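PDB 7L15: T cell receptor gamma chain from Monodelphis domestica, which pairs with the T cell receptor mu chain in the marsupial gamma mu receptor, which probably recognises antigen. Local coordinates for residues 9-14 with 206-212; 84-89 with 113-117; 38-42 with 90-94; 149-155 with 181-186; 13-17 with 117-121. One frame throughout, in Å; residues are numbered along the deposited sequence.

Interaction 1 (9-14 with 206-212); sequences RPISIT and QHEDLGM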
# COMPACT_ATOMS: atom_id res chain seq x y z
N ARG B 9 8.89 -10.83 -4.62
CA ARG B 9 8.16 -11.84 -3.86
C ARG B 9 9.20 -12.65 -3.10
O ARG B 9 10.32 -12.81 -3.59
CB ARG B 9 7.31 -12.77 -4.76
CG ARG B 9 6.12 -12.09 -5.46
CD ARG B 9 5.24 -13.09 -6.21
NE ARG B 9 4.27 -12.42 -7.07
CZ ARG B 9 3.27 -13.04 -7.70
NH1 ARG B 9 3.11 -14.35 -7.57
NH2 ARG B 9 2.44 -12.35 -8.46
N PRO B 10 8.87 -13.15 -1.90
CA PRO B 10 7.61 -12.95 -1.16
C PRO B 10 7.44 -11.51 -0.67
O PRO B 10 8.38 -10.72 -0.77
CB PRO B 10 7.73 -13.93 0.01
CG PRO B 10 9.19 -14.22 0.13
CD PRO B 10 9.72 -14.16 -1.26
N ILE B 11 6.25 -11.16 -0.18
CA ILE B 11 5.99 -9.78 0.21
C ILE B 11 6.70 -9.41 1.50
O ILE B 11 6.89 -8.22 1.79
CB ILE B 11 4.48 -9.53 0.32
CG1 ILE B 11 3.90 -10.38 1.44
CG2 ILE B 11 3.81 -9.92 -0.96
CD1 ILE B 11 2.43 -10.10 1.69
N SER B 12 7.13 -10.39 2.30
CA SER B 12 7.87 -10.09 3.51
C SER B 12 8.83 -11.23 3.80
O SER B 12 8.67 -12.35 3.31
CB SER B 12 6.93 -9.86 4.70
OG SER B 12 6.21 -11.05 5.01
N ILE B 13 9.85 -10.92 4.60
CA ILE B 13 10.82 -11.88 5.11
C ILE B 13 11.02 -11.56 6.59
O ILE B 13 11.39 -10.43 6.94
CB ILE B 13 12.16 -11.80 4.35
CG1 ILE B 13 11.94 -11.98 2.85
CG2 ILE B 13 13.15 -12.84 4.87
CD1 ILE B 13 13.22 -11.93 2.03
N THR B 14 10.75 -12.53 7.46
CA THR B 14 10.90 -12.37 8.89
C THR B 14 12.11 -13.16 9.37
O THR B 14 12.31 -14.31 8.97
CB THR B 14 9.65 -12.82 9.66
OG1 THR B 14 8.51 -12.13 9.16
CG2 THR B 14 9.78 -12.51 11.14
N GLN B 206 -1.68 -13.03 -0.85
CA GLN B 206 -0.29 -13.43 -0.69
C GLN B 206 0.14 -13.19 0.75
O GLN B 206 -0.29 -12.24 1.41
CB GLN B 206 0.66 -12.65 -1.62
CG GLN B 206 0.46 -12.92 -3.10
CD GLN B 206 1.18 -11.90 -3.96
OE1 GLN B 206 2.33 -11.56 -3.69
NE2 GLN B 206 0.50 -11.38 -4.97
N HIS B 207 1.02 -14.06 1.23
CA HIS B 207 1.50 -13.97 2.59
C HIS B 207 2.79 -14.76 2.69
O HIS B 207 2.99 -15.73 1.95
CB HIS B 207 0.48 -14.52 3.59
CG HIS B 207 0.84 -14.23 5.00
ND1 HIS B 207 1.64 -15.07 5.75
CD2 HIS B 207 0.57 -13.16 5.79
CE1 HIS B 207 1.81 -14.55 6.95
NE2 HIS B 207 1.17 -13.39 7.00
N GLU B 208 3.66 -14.33 3.61
CA GLU B 208 4.98 -14.94 3.70
C GLU B 208 4.90 -16.42 4.05
O GLU B 208 5.75 -17.21 3.62
CB GLU B 208 5.85 -14.17 4.71
CG GLU B 208 7.28 -14.70 4.84
CD GLU B 208 8.06 -14.07 5.99
OE1 GLU B 208 7.66 -12.99 6.49
OE2 GLU B 208 9.09 -14.65 6.41
N ASP B 209 3.88 -16.84 4.79
CA ASP B 209 3.80 -18.25 5.13
C ASP B 209 3.33 -19.10 3.96
O ASP B 209 3.40 -20.33 4.05
CB ASP B 209 2.88 -18.47 6.33
CG ASP B 209 3.18 -19.78 7.05
OD1 ASP B 209 4.36 -20.02 7.36
OD2 ASP B 209 2.24 -20.56 7.29
N LEU B 210 2.87 -18.48 2.88
CA LEU B 210 2.55 -19.16 1.64
C LEU B 210 3.72 -19.18 0.67
O LEU B 210 3.58 -19.72 -0.44
CB LEU B 210 1.36 -18.47 0.96
CG LEU B 210 0.07 -18.33 1.76
CD1 LEU B 210 -1.01 -17.77 0.87
CD2 LEU B 210 -0.36 -19.66 2.34
N GLY B 211 4.86 -18.61 1.05
CA GLY B 211 5.92 -18.40 0.09
C GLY B 211 5.48 -17.44 -0.99
O GLY B 211 4.69 -16.51 -0.75
N MET B 212 5.95 -17.67 -2.22
CA MET B 212 5.72 -16.72 -3.29
C MET B 212 4.35 -16.86 -3.95
O MET B 212 3.78 -15.86 -4.39
CB MET B 212 6.81 -16.84 -4.35
CG MET B 212 8.16 -16.32 -3.90
SD MET B 212 9.41 -16.68 -5.15
CE MET B 212 8.53 -16.18 -6.64
O HOH W 1 3.40 -11.68 5.05

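Interaction 2 (84-89 with 113-117); sequences VSDLQV and LIVTE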
# COMPACT_ATOMS: atom_id res chain seq x y z
N VAL B 84 21.10 -9.67 2.44
CA VAL B 84 21.42 -8.82 3.58
C VAL B 84 21.89 -9.74 4.69
O VAL B 84 21.12 -10.56 5.20
CB VAL B 84 20.21 -7.98 4.00
CG1 VAL B 84 20.58 -6.99 5.09
CG2 VAL B 84 19.67 -7.24 2.80
N SER B 85 23.17 -9.63 5.05
CA SER B 85 23.77 -10.54 6.00
C SER B 85 23.67 -9.99 7.42
O SER B 85 23.41 -8.80 7.64
CB SER B 85 25.24 -10.81 5.66
OG SER B 85 25.40 -11.15 4.30
N ASP B 86 23.90 -10.89 8.38
CA ASP B 86 24.06 -10.56 9.80
C ASP B 86 23.00 -9.57 10.25
O ASP B 86 23.28 -8.48 10.76
CB ASP B 86 25.47 -10.03 10.08
CG ASP B 86 25.73 -9.80 11.57
OD1 ASP B 86 25.54 -10.74 12.37
OD2 ASP B 86 26.10 -8.67 11.96
N LEU B 87 21.75 -9.97 10.03
CA LEU B 87 20.61 -9.10 10.26
C LEU B 87 20.59 -8.57 11.69
O LEU B 87 20.90 -9.30 12.64
CB LEU B 87 19.33 -9.87 9.96
CG LEU B 87 19.22 -10.12 8.45
CD1 LEU B 87 18.08 -11.06 8.13
CD2 LEU B 87 19.06 -8.79 7.70
N GLN B 88 20.27 -7.29 11.82
CA GLN B 88 19.99 -6.63 13.08
C GLN B 88 18.62 -5.98 12.99
O GLN B 88 18.11 -5.74 11.90
CB GLN B 88 21.05 -5.57 13.41
CG GLN B 88 22.50 -6.08 13.31
CD GLN B 88 22.80 -7.18 14.31
OE1 GLN B 88 22.29 -7.18 15.44
NE2 GLN B 88 23.63 -8.14 13.91
N VAL B 89 18.03 -5.69 14.16
CA VAL B 89 16.70 -5.07 14.16
C VAL B 89 16.72 -3.79 13.34
O VAL B 89 15.77 -3.50 12.60
CB VAL B 89 16.21 -4.83 15.60
CG1 VAL B 89 16.02 -6.15 16.33
CG2 VAL B 89 17.21 -3.94 16.36
N LEU B 113 11.39 -6.46 5.05
CA LEU B 113 12.28 -7.23 5.90
C LEU B 113 11.94 -6.91 7.35
O LEU B 113 11.93 -5.75 7.76
CB LEU B 113 13.73 -6.87 5.58
CG LEU B 113 14.80 -7.59 6.38
CD1 LEU B 113 14.68 -9.09 6.12
CD2 LEU B 113 16.19 -7.06 6.00
N ILE B 114 11.64 -7.94 8.13
CA ILE B 114 11.32 -7.78 9.53
C ILE B 114 12.35 -8.56 10.33
O ILE B 114 12.42 -9.79 10.22
CB ILE B 114 9.90 -8.27 9.86
CG1 ILE B 114 8.88 -7.54 8.98
CG2 ILE B 114 9.62 -8.10 11.36
CD1 ILE B 114 7.50 -8.16 9.03
N VAL B 115 13.14 -7.85 11.12
CA VAL B 115 14.11 -8.48 12.00
C VAL B 115 13.65 -8.24 13.42
O VAL B 115 13.42 -7.09 13.82
CB VAL B 115 15.53 -7.93 11.77
CG1 VAL B 115 16.58 -8.82 12.48
CG2 VAL B 115 15.80 -7.86 10.27
N THR B 116 13.50 -9.31 14.18
CA THR B 116 13.05 -9.21 15.56
C THR B 116 13.93 -10.05 16.46
O THR B 116 14.52 -11.05 16.04
CB THR B 116 11.58 -9.63 15.70
OG1 THR B 116 11.21 -9.57 17.08
CG2 THR B 116 11.38 -11.02 15.20
N GLU B 117 14.05 -9.61 17.70
CA GLU B 117 14.78 -10.37 18.69
C GLU B 117 13.90 -11.33 19.48
O GLU B 117 14.40 -12.05 20.34
CB GLU B 117 15.54 -9.43 19.64
CG GLU B 117 17.04 -9.38 19.37
CD GLU B 117 17.66 -8.01 19.61
OE1 GLU B 117 17.22 -7.32 20.55
OE2 GLU B 117 18.58 -7.62 18.86

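Interaction 3 (38-42 with 90-94); sequences YRSQE and SDSGV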
# COMPACT_ATOMS: atom_id res chain seq x y z
N TYR B 38 16.87 0.08 -3.20
CA TYR B 38 16.58 1.16 -2.26
C TYR B 38 15.96 0.58 -1.00
O TYR B 38 15.35 -0.49 -1.02
CB TYR B 38 15.61 2.20 -2.88
CG TYR B 38 16.25 3.10 -3.94
CD1 TYR B 38 16.45 2.65 -5.24
CD2 TYR B 38 16.61 4.40 -3.65
CE1 TYR B 38 17.02 3.46 -6.21
CE2 TYR B 38 17.17 5.22 -4.60
CZ TYR B 38 17.38 4.75 -5.88
OH TYR B 38 17.94 5.58 -6.82
N ARG B 39 16.14 1.29 0.11
CA ARG B 39 15.55 0.91 1.38
C ARG B 39 14.75 2.07 1.93
O ARG B 39 15.19 3.23 1.88
CB ARG B 39 16.59 0.48 2.41
CG ARG B 39 15.99 0.19 3.79
CD ARG B 39 16.99 -0.44 4.74
NE ARG B 39 18.11 0.46 4.98
CZ ARG B 39 19.21 0.12 5.64
NH1 ARG B 39 19.35 -1.10 6.14
NH2 ARG B 39 20.16 1.03 5.81
N SER B 40 13.61 1.75 2.51
CA SER B 40 12.73 2.72 3.14
C SER B 40 12.49 2.32 4.59
O SER B 40 12.07 1.19 4.86
CB SER B 40 11.42 2.79 2.37
OG SER B 40 10.47 3.48 3.12
N GLN B 41 12.71 3.27 5.52
CA GLN B 41 12.43 3.03 6.93
C GLN B 41 11.63 4.21 7.46
O GLN B 41 11.86 5.36 7.07
CB GLN B 41 13.72 2.83 7.78
CG GLN B 41 14.61 1.64 7.36
CD GLN B 41 15.95 1.56 8.11
OE1 GLN B 41 16.64 2.57 8.30
NE2 GLN B 41 16.30 0.36 8.54
N GLU B 42 10.69 3.91 8.35
CA GLU B 42 9.80 4.91 8.94
C GLU B 42 10.57 6.12 9.45
O GLU B 42 11.52 5.98 10.23
CB GLU B 42 9.03 4.26 10.09
CG GLU B 42 7.89 5.08 10.63
CD GLU B 42 6.78 5.25 9.61
OE1 GLU B 42 6.60 4.35 8.76
OE2 GLU B 42 6.10 6.30 9.65
N SER B 90 17.83 -3.07 13.38
CA SER B 90 17.95 -1.81 12.66
C SER B 90 17.91 -1.98 11.14
O SER B 90 17.90 -0.98 10.43
CB SER B 90 19.24 -1.12 13.08
OG SER B 90 20.36 -1.92 12.73
N ASP B 91 17.92 -3.22 10.64
CA ASP B 91 17.80 -3.48 9.21
C ASP B 91 16.36 -3.57 8.72
O ASP B 91 16.15 -3.57 7.51
CB ASP B 91 18.52 -4.78 8.83
CG ASP B 91 19.99 -4.73 9.12
OD1 ASP B 91 20.58 -3.65 8.92
OD2 ASP B 91 20.54 -5.75 9.57
N SER B 92 15.38 -3.68 9.63
CA SER B 92 13.98 -3.78 9.21
C SER B 92 13.59 -2.58 8.36
O SER B 92 13.99 -1.44 8.63
CB SER B 92 13.06 -3.85 10.44
OG SER B 92 13.48 -4.89 11.30
N GLY B 93 12.78 -2.84 7.34
CA GLY B 93 12.23 -1.79 6.50
C GLY B 93 11.77 -2.40 5.19
O GLY B 93 11.79 -3.62 5.02
N VAL B 94 11.36 -1.54 4.27
CA VAL B 94 10.91 -1.99 2.96
C VAL B 94 12.02 -1.79 1.94
O VAL B 94 12.58 -0.69 1.80
CB VAL B 94 9.63 -1.26 2.52
CG1 VAL B 94 9.07 -1.88 1.23
CG2 VAL B 94 8.60 -1.34 3.63

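Interaction 4 (149-155 with 181-186); sequences LEDFFPN and GNSYSQ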
# COMPACT_ATOMS: atom_id res chain seq x y z
N LEU B 149 -9.54 -12.34 6.62
CA LEU B 149 -8.36 -13.17 6.79
C LEU B 149 -7.93 -13.07 8.24
O LEU B 149 -7.68 -11.97 8.73
CB LEU B 149 -7.23 -12.71 5.87
CG LEU B 149 -7.44 -12.81 4.37
CD1 LEU B 149 -6.24 -12.24 3.69
CD2 LEU B 149 -7.62 -14.29 3.96
N GLU B 150 -7.83 -14.20 8.94
CA GLU B 150 -7.50 -14.05 10.35
C GLU B 150 -6.31 -14.89 10.77
O GLU B 150 -5.90 -15.84 10.10
CB GLU B 150 -8.69 -14.36 11.27
CG GLU B 150 -9.50 -15.56 10.94
CD GLU B 150 -10.64 -15.73 11.93
OE1 GLU B 150 -11.15 -14.70 12.44
OE2 GLU B 150 -11.02 -16.89 12.21
N ASP B 151 -5.75 -14.46 11.90
CA ASP B 151 -4.76 -15.21 12.66
C ASP B 151 -3.50 -15.47 11.86
O ASP B 151 -2.96 -16.58 11.87
CB ASP B 151 -5.36 -16.52 13.18
CG ASP B 151 -4.56 -17.09 14.32
OD1 ASP B 151 -4.06 -16.28 15.13
OD2 ASP B 151 -4.42 -18.33 14.42
N PHE B 152 -3.00 -14.45 11.16
CA PHE B 152 -1.74 -14.61 10.44
C PHE B 152 -0.62 -13.85 11.14
O PHE B 152 -0.84 -12.99 12.00
CB PHE B 152 -1.85 -14.19 8.95
CG PHE B 152 -2.39 -12.79 8.70
CD1 PHE B 152 -1.56 -11.69 8.74
CD2 PHE B 152 -3.72 -12.61 8.35
CE1 PHE B 152 -2.06 -10.41 8.47
CE2 PHE B 152 -4.23 -11.32 8.08
CZ PHE B 152 -3.40 -10.23 8.15
N PHE B 153 0.62 -14.23 10.80
CA PHE B 153 1.83 -13.59 11.27
C PHE B 153 2.89 -13.85 10.21
O PHE B 153 3.05 -15.00 9.78
CB PHE B 153 2.30 -14.12 12.62
CG PHE B 153 3.50 -13.39 13.15
CD1 PHE B 153 4.77 -13.72 12.72
CD2 PHE B 153 3.34 -12.35 14.05
CE1 PHE B 153 5.86 -13.02 13.19
CE2 PHE B 153 4.42 -11.66 14.53
CZ PHE B 153 5.68 -11.99 14.10
N PRO B 154 3.65 -12.82 9.78
CA PRO B 154 3.65 -11.43 10.27
C PRO B 154 2.45 -10.59 9.81
O PRO B 154 1.60 -11.11 9.08
CB PRO B 154 4.95 -10.88 9.67
CG PRO B 154 5.05 -11.59 8.36
CD PRO B 154 4.51 -12.99 8.60
N ASN B 155 2.39 -9.32 10.23
CA ASN B 155 1.31 -8.40 9.91
C ASN B 155 1.42 -7.78 8.51
O ASN B 155 1.23 -6.58 8.34
CB ASN B 155 1.24 -7.30 10.97
CG ASN B 155 2.52 -6.46 11.03
OD1 ASN B 155 3.59 -6.90 10.63
ND2 ASN B 155 2.40 -5.23 11.55
N GLY B 181 1.01 -9.00 18.85
CA GLY B 181 1.65 -10.23 19.25
C GLY B 181 1.87 -11.11 18.04
O GLY B 181 2.52 -10.72 17.07
N ASN B 182 1.31 -12.32 18.08
CA ASN B 182 1.53 -13.28 17.01
C ASN B 182 0.27 -13.53 16.19
O ASN B 182 0.19 -14.56 15.52
CB ASN B 182 2.08 -14.59 17.56
CG ASN B 182 1.15 -15.25 18.57
OD1 ASN B 182 -0.08 -15.08 18.54
ND2 ASN B 182 1.74 -16.01 19.49
N SER B 183 -0.70 -12.62 16.21
CA SER B 183 -1.95 -12.88 15.50
C SER B 183 -2.52 -11.57 14.96
O SER B 183 -2.96 -10.72 15.73
CB SER B 183 -2.95 -13.58 16.41
OG SER B 183 -4.16 -13.83 15.73
N TYR B 184 -2.52 -11.43 13.63
CA TYR B 184 -3.12 -10.27 12.98
C TYR B 184 -4.23 -10.72 12.04
O TYR B 184 -4.28 -11.88 11.62
CB TYR B 184 -2.08 -9.46 12.20
CG TYR B 184 -1.01 -8.83 13.07
CD1 TYR B 184 0.11 -9.55 13.47
CD2 TYR B 184 -1.12 -7.50 13.48
CE1 TYR B 184 1.09 -8.97 14.27
CE2 TYR B 184 -0.15 -6.92 14.27
CZ TYR B 184 0.95 -7.64 14.67
OH TYR B 184 1.90 -7.04 15.47
N SER B 185 -5.10 -9.78 11.68
CA SER B 185 -6.17 -10.08 10.75
C SER B 185 -6.47 -8.86 9.88
O SER B 185 -6.06 -7.74 10.18
CB SER B 185 -7.42 -10.53 11.50
OG SER B 185 -7.91 -9.48 12.29
N GLN B 186 -7.20 -9.09 8.79
CA GLN B 186 -7.61 -8.00 7.91
C GLN B 186 -8.85 -8.42 7.15
O GLN B 186 -8.92 -9.56 6.67
CB GLN B 186 -6.52 -7.61 6.91
CG GLN B 186 -6.93 -6.44 6.04
CD GLN B 186 -5.91 -6.12 4.97
OE1 GLN B 186 -5.49 -6.99 4.22
NE2 GLN B 186 -5.52 -4.85 4.88

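Interaction 5 (13-17 with 117-121); sequences ITRNA and ESAFK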
# COMPACT_ATOMS: atom_id res chain seq x y z
N ILE B 13 9.85 -10.92 4.60
CA ILE B 13 10.82 -11.88 5.11
C ILE B 13 11.02 -11.56 6.59
O ILE B 13 11.39 -10.43 6.94
CB ILE B 13 12.16 -11.80 4.35
CG1 ILE B 13 11.94 -11.98 2.85
CG2 ILE B 13 13.15 -12.84 4.87
CD1 ILE B 13 13.22 -11.93 2.03
N THR B 14 10.75 -12.53 7.46
CA THR B 14 10.90 -12.37 8.89
C THR B 14 12.11 -13.16 9.37
O THR B 14 12.31 -14.31 8.97
CB THR B 14 9.65 -12.82 9.66
OG1 THR B 14 8.51 -12.13 9.16
CG2 THR B 14 9.78 -12.51 11.14
N ARG B 15 12.92 -12.53 10.22
CA ARG B 15 14.15 -13.16 10.66
C ARG B 15 14.42 -12.77 12.10
O ARG B 15 13.90 -11.77 12.60
CB ARG B 15 15.34 -12.75 9.79
CG ARG B 15 15.26 -13.21 8.35
CD ARG B 15 15.58 -14.71 8.24
NE ARG B 15 15.55 -15.16 6.85
CZ ARG B 15 14.51 -15.77 6.28
NH1 ARG B 15 13.42 -16.02 7.00
NH2 ARG B 15 14.57 -16.13 5.01
N ASN B 16 15.26 -13.57 12.76
CA ASN B 16 15.89 -13.18 14.01
C ASN B 16 17.26 -12.59 13.71
O ASN B 16 17.76 -12.67 12.59
CB ASN B 16 15.99 -14.37 14.97
CG ASN B 16 14.63 -14.83 15.47
OD1 ASN B 16 14.20 -15.96 15.21
ND2 ASN B 16 13.94 -13.95 16.19
N ALA B 17 17.86 -11.98 14.74
CA ALA B 17 19.16 -11.34 14.55
C ALA B 17 20.21 -12.36 14.14
O ALA B 17 20.10 -13.55 14.40
CB ALA B 17 19.60 -10.63 15.83
N GLU B 117 14.05 -9.61 17.70
CA GLU B 117 14.78 -10.37 18.69
C GLU B 117 13.90 -11.33 19.48
O GLU B 117 14.40 -12.05 20.34
CB GLU B 117 15.54 -9.43 19.64
CG GLU B 117 17.04 -9.38 19.37
CD GLU B 117 17.66 -8.01 19.61
OE1 GLU B 117 17.22 -7.32 20.55
OE2 GLU B 117 18.58 -7.62 18.86
N SER B 118 12.60 -11.37 19.20
CA SER B 118 11.68 -12.29 19.86
C SER B 118 11.50 -13.56 19.04
O SER B 118 11.54 -13.54 17.81
CB SER B 118 10.32 -11.63 20.08
OG SER B 118 10.44 -10.42 20.80
N ALA B 119 11.29 -14.67 19.73
CA ALA B 119 10.88 -15.88 19.03
C ALA B 119 9.57 -15.63 18.31
O ALA B 119 8.71 -14.88 18.78
CB ALA B 119 10.73 -17.05 20.00
N PHE B 120 9.42 -16.25 17.14
CA PHE B 120 8.20 -16.09 16.36
C PHE B 120 7.97 -17.36 15.56
O PHE B 120 8.89 -18.15 15.33
CB PHE B 120 8.29 -14.90 15.39
CG PHE B 120 9.28 -15.11 14.29
CD1 PHE B 120 10.61 -14.74 14.46
CD2 PHE B 120 8.90 -15.71 13.09
CE1 PHE B 120 11.53 -14.96 13.47
CE2 PHE B 120 9.83 -15.93 12.09
CZ PHE B 120 11.14 -15.55 12.29
N LYS B 121 6.72 -17.54 15.12
CA LYS B 121 6.37 -18.59 14.17
C LYS B 121 5.45 -17.97 13.13
O LYS B 121 4.52 -17.23 13.49
CB LYS B 121 5.67 -19.77 14.87
CG LYS B 121 6.39 -21.12 14.74
CD LYS B 121 5.74 -22.21 15.60
CE LYS B 121 6.27 -22.22 17.04
NZ LYS B 121 5.57 -23.22 17.90

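Interaction 1 (9-14 with 206-212)
Glu208 reaches Ser12 and Thr14 across the junction between two immunoglobulin domains of the chain. It leaves the loop between strands 201-206 and 215-219 of the constant domain and ends against strand 12-16 of the variable domain. Its CG is anti to the backbone N (chi1 -178°) and the chain beyond is extended, which carries the carboxylate to its partners. The side chains of Glu208 and Thr14 cross at about a right angle. Three donors hold the carboxylate. Ser12 OG gives a hydrogen bond to Glu208 OE1 at 2.8 Å, from the anti side. Thr14 OG1 gives one to the same oxygen from the syn side. Thr14 N binds Glu208 OE2 at 2.9 Å, also from the syn side. Ser12 OG and Thr14 N are both tilted from the carboxylate plane. With both oxygens in use, rotation of the group should be restricted.

The other half of the contact is looser. The Arg9 side chain runs at about a right angle to that of Gln206, with OE1 of Gln206 over one face of the guanidinium. Gln206 NE2 is hydrogen-bonded to Tyr160 OH. Ile11 lies obliquely over Gln206: its CG2 is 3.5 Å from Gln206 OE1, while its CD1 meets the backbone O of that residue. Pro10 follows a cis peptide bond and sets CD against Met212 CG at 3.8 Å. A water completes the join. It donates to Ser12 OG at 2.9 Å and accepts from Glu208 N at 3.0 Å.

Interaction 2 (84-89 with 113-117)
Val84 ends strand 79-84 and points its side chain toward Leu113, with CG1 of Val84 4.5 Å from CD2 of Leu113. This is the far edge of the contact. The chain then swings outward through Ser85 and Asp86 and returns at Leu87.

Leu87 makes the main apolar join. Its CD2 meets CD2 of Leu113 at 3.8 Å, the two side chains running at a slant to each other. Its CB rests on CG1 of Val115 at 3.9 Å. In Leu113 the CG is anti to the backbone N (chi1 180°), and this brings CD2 to Leu87. Both leucines are buried. Arg15 and Ala21 also touch Leu87.

Gln88 turns its side chain away from strand 104-116. Its amide NE2 bonds back to Asp86 within the turn, to the backbone O and to OD2, and approaches each from above its plane. What Gln88 gives the contact is its carbonyl: O lies 3.4 Å from CB of Val115, and both methyls of that valine also pack close to this oxygen.

Val89 stands at the exposed end. Its CG1 lies 3.7 Å from the backbone O of Val115 and 3.9 Å from OE2 of Glu117, whose bent side chain comes back toward the valine. Ser92 OG, just beyond, bonds to both Val89 O and Val115 N.

The contact packs the turn between strands 79-84 and 93-101 onto the end of strand 104-116. These are the E-F turn and the G strand of an immunoglobulin V-set domain.

Interaction 3 (38-42 with 90-94)
Gln41 NE2 gives hydrogen bonds to two backbone carbonyls of 90-94. The bond to Ser90 O is 2.8 Å and the bond to Ser92 O is 2.9 Å. The first oxygen lies in the amide plane of Gln41, while the second is tilted a little from it. Gln41 has CG anti to its carbonyl carbon (chi1 -60°) and an extended chain beyond, which brings the amide to the carbonyls of the turn. One nitrogen therefore serves two acceptors in the short turn before strand 93-101.

Next to it the backbones pair. Ser40 and Val94 form an antiparallel hydrogen-bonded pair. Ser40 N donates to Val94 O at 2.7 Å, and Val94 N donates to Ser40 O at 2.9 Å. Val94 O also takes a CA-H contact from Arg39, with Arg39 CA 3.4 Å away. Gly93 lets the backbones come close, with its CA 3.4 Å from Ser40 O.

Arg39 adds a long salt bridge, with NH1 4.0 Å from Asp91 OD1. The guanidinium and carboxylate planes are only 14° apart, and OD1 approaches the guanidinium edge. Asp91 OD2 takes a hydrogen bond from Gln88 N and a salt bridge from Lys69 NZ. Asp91 O takes Tyr95 OH, the tyrosine corner of V domains. Tyr38 OH bonds to Lys105 and to Leu118 N of the T cell receptor mu chain.

Strands 34-40 and 93-101 are the C and F strands of the V-set domain. The chemistry implies that direct, short backbone and amide bonds fix the turn to the strand, and that the long charge pair adds less.

Interaction 4 (149-155 with 181-186)
Tyr184 N donates a hydrogen bond to Phe152 O at 2.8 Å, and Tyr184 O accepts one from Phe152 N at 2.9 Å. Asp151 N lies 3.0 Å from Tyr184 O. Asp151 and Phe152 both face Tyr184, which is a G1 beta bulge. The positive phi of Asp151 (61°) belongs to it. On the other side of the bulge Leu149 and Gln186 bond through both N and O. Ser183 OG donates to Asp151 OD1 on its anti lone pair.

Phe152 and Tyr184 put their side chains on the same face as Leu149 and Gln186. Phe152 has its CG between the backbone N and the carbonyl carbon (chi1 54°). This lays the ring against the backbone of strand 183-193, with Tyr184 O over one face and CE2 3.5 Å from Ser185 CA. The Tyr184 ring takes a CH-pi contact from Asn155, whose CB lies 3.3 Å from the ring centroid and only 7° off the normal. Phe153 turns its edge to Gly181, with CE2 3.3 Å from Gly181 O.

Glu150 forms a salt bridge with Arg194 of the T cell receptor mu chain. Strands 142-152 and 183-193 are neighbours in the four-stranded sheet of the C1-set domain, between outer strands 126-130 and 173-180. Tyr184 also touches Ile177 of strand 173-180, and Leu149 meets Tyr203 and Tyr205 of strand 201-206.

Interaction 5 (13-17 with 117-121)
Phe120 lies flat against Thr14 where the segment that leaves the variable immunoglobulin domain folds back along strand 12-16. This is the close-packed part. Thr14 CG2 stands over the centre of the Phe120 ring in a CH-pi contact, 3.6 Å from the centroid and 15° off the normal. The two side chains run antiparallel, one alongside the other. In Phe120 the CG sits between the backbone N and the carbonyl carbon (chi1 68°), which folds the ring in toward the strand. Phe120 also touches Phe153, so the ring lies near the constant domain as well. CE1 of Phe120 comes 3.9 Å from the backbone C of Arg15.

The Asn16 side chain comes to meet that of Phe120, with OD1 oblique to the ring, 3.3 Å from Phe120 CE1. The amide and ring planes are 44° apart. ND2 lies near the ring plane at the edge and also bonds to Thr116 O of strand 104-116.

The rest is thin. Glu117, Ser118 and Ala119 point their side chains away from strand 12-16 and are exposed. Ala17 CB comes only to 4.4 Å from Glu117 OE2, a distant touch at the outer end. Ser118 still takes part through its backbone, and its N is tied to Thr116 OG1.

One hydrogen bond joins the two segments. Asn16 ND2 donates to Ser118 O at 2.9 Å. The oxygen lies in the amide plane, but the nitrogen sits above the carbonyl plane of Ser118.

From the N terminus, residues 9-17 start two loops. Interaction 1 closes the longer, from 9-14 to 206-212, and joins the variable to the constant domain. Interaction 5 closes the other, from 13-17 to 117-121, at the exit from the variable domain. The two share Ile13 and Thr14. Interaction 3 nests inside both and ties strand 34-40 to strand 93-101. Interaction 2 crosses it, since 90-94 falls between 84-89 and 113-117, and it shares Glu117 with interaction 5. Interaction 4 follows in series within the constant domain, nested inside interaction 1. Pro154 from it packs on Thr14 and Ile114, so interactions 1, 2, 4 and 5 meet at the domain junction.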